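Local coordinates for protein cohesin (Archaeoglobus fulgidus, PDB 2XDH) that probably binds dockerin modules, as cohesin domains generally do, and forms the cohesin part of a longer, non-cellulosomal archaeal protein, at residues I33-S38 against L125-I130. Sequence-based numbering, arbitrary orientation.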
# COMPACT_ATOMS: atom_id res chain seq x y z
N ILE A 33 1.51 18.70 1.14
CA ILE A 33 0.48 19.08 2.09
C ILE A 33 0.44 20.59 2.14
O ILE A 33 1.49 21.23 2.29
CB ILE A 33 0.86 18.61 3.51
CG1 ILE A 33 1.00 17.09 3.57
CG2 ILE A 33 -0.16 19.11 4.54
CD1 ILE A 33 1.47 16.58 4.92
N ASN A 34 -0.74 21.17 1.97
CA ASN A 34 -0.93 22.57 2.32
C ASN A 34 -2.05 22.63 3.31
O ASN A 34 -3.07 21.97 3.14
CB ASN A 34 -1.27 23.43 1.11
CG ASN A 34 -0.06 23.74 0.28
OD1 ASN A 34 0.46 24.85 0.31
ND2 ASN A 34 0.43 22.74 -0.44
N LEU A 35 -1.86 23.42 4.36
CA LEU A 35 -2.91 23.57 5.35
C LEU A 35 -2.81 24.91 6.04
O LEU A 35 -1.83 25.64 5.86
CB LEU A 35 -2.86 22.43 6.38
CG LEU A 35 -1.57 22.25 7.20
CD1 LEU A 35 -1.49 23.27 8.34
CD2 LEU A 35 -1.54 20.84 7.77
N ILE A 36 -3.86 25.24 6.79
CA ILE A 36 -3.92 26.44 7.59
C ILE A 36 -4.19 26.02 9.03
O ILE A 36 -5.13 25.25 9.28
CB ILE A 36 -5.05 27.36 7.13
CG1 ILE A 36 -4.78 27.85 5.70
CG2 ILE A 36 -5.18 28.55 8.06
CD1 ILE A 36 -5.91 28.68 5.14
N LEU A 37 -3.37 26.49 9.96
CA LEU A 37 -3.64 26.32 11.39
C LEU A 37 -4.06 27.65 11.96
O LEU A 37 -3.30 28.61 11.93
CB LEU A 37 -2.38 25.86 12.12
CG LEU A 37 -2.53 25.73 13.64
CD1 LEU A 37 -3.41 24.54 13.99
CD2 LEU A 37 -1.17 25.58 14.30
N SER A 38 -5.29 27.73 12.45
CA SER A 38 -5.74 28.96 13.08
C SER A 38 -5.49 28.86 14.58
O SER A 38 -5.61 27.78 15.15
CB SER A 38 -7.23 29.21 12.80
OG SER A 38 -7.45 29.46 11.43
N LEU A 125 -7.27 25.27 18.37
CA LEU A 125 -6.20 25.34 17.38
C LEU A 125 -6.77 24.57 16.21
O LEU A 125 -6.78 23.34 16.24
CB LEU A 125 -4.93 24.68 17.91
CG LEU A 125 -4.31 25.47 19.07
CD1 LEU A 125 -3.40 24.59 19.93
CD2 LEU A 125 -3.55 26.67 18.53
N THR A 126 -7.26 25.29 15.21
CA THR A 126 -8.04 24.67 14.14
C THR A 126 -7.23 24.41 12.88
O THR A 126 -6.43 25.23 12.46
CB THR A 126 -9.27 25.52 13.77
OG1 THR A 126 -8.86 26.70 13.08
CG2 THR A 126 -10.04 25.90 15.01
N LEU A 127 -7.46 23.25 12.28
CA LEU A 127 -6.85 22.90 11.00
C LEU A 127 -7.90 23.04 9.91
O LEU A 127 -8.99 22.48 10.01
CB LEU A 127 -6.40 21.43 11.04
CG LEU A 127 -5.19 21.18 11.94
CD1 LEU A 127 -5.06 19.70 12.22
CD2 LEU A 127 -3.90 21.75 11.30
N GLN A 128 -7.59 23.79 8.86
CA GLN A 128 -8.52 23.85 7.74
C GLN A 128 -7.80 24.17 6.45
O GLN A 128 -6.57 24.29 6.41
CB GLN A 128 -9.63 24.87 8.01
CG GLN A 128 -9.13 26.29 8.17
CD GLN A 128 -8.85 26.64 9.61
OE1 GLN A 128 -9.48 26.12 10.52
NE2 GLN A 128 -7.88 27.53 9.82
N GLY A 129 -8.58 24.32 5.39
CA GLY A 129 -8.03 24.59 4.07
C GLY A 129 -7.06 23.52 3.62
O GLY A 129 -6.10 23.79 2.90
N ILE A 130 -7.31 22.27 4.02
CA ILE A 130 -6.31 21.22 3.73
C ILE A 130 -6.29 20.81 2.25
O ILE A 130 -7.34 20.63 1.63
CB ILE A 130 -6.54 20.00 4.64
CG1 ILE A 130 -6.16 20.37 6.08
CG2 ILE A 130 -5.73 18.81 4.17
CD1 ILE A 130 -6.80 19.50 7.05
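Ile36 and Gln128 bond through both backbone amides, and Ser38 and Thr126 do the same one hydrogen-bonded pair further along, while Leu37 and Leu127 make the non-hydrogen-bonded pair between them. Segments 33-38 and 125-130 thus offer a worked example of antiparallel pairing within a cohesin beta-sandwich. The bonds Ile36 N to Gln128 O and Gln128 N to Ile36 O are both 2.9 Å, and the second is close to straight (165°). Leu37 CA also donates a C-H contact to Thr126 O.

The side chain of Leu37 illustrates how such a ladder is lined on its inner face. Leu37 CB and CG each lie 4.1 Å from Thr126 O. With CG set anti to the backbone N (chi1 176°), Leu37 CD1 leans across the strand gap, 3.5 Å from Thr126 O and 3.9 Å from Leu127 CD2. Leu37 CD1 also approaches Leu125 CB at 4.2 Å, whereas CD2 turns from segment 125-130. Leu127 CD2 serves a second neighbour, meeting Leu35 CD1 at 4.1 Å, so Leu35, Leu127 and Leu37 form an apolar row, with Leu125 CB at its end; Ala7 of strand 3-12 and Val87 of strand 82-91 help to cover it.

The other face carries Ser38, Thr126 and Gln128 together with Ile36, whose CG2 touches the Gln128 amide. In one alternate conformer, Thr126 OG1 donates to a lone pair of Gln128 OE1, provisionally. At Gly129 the chain turns a corner, yet Ile130 CG1 still packs on Leu35 CB. The leucine face is buried in the sandwich, the mixed face only partly exposed; main-chain bonds join the strands whatever its rotamers.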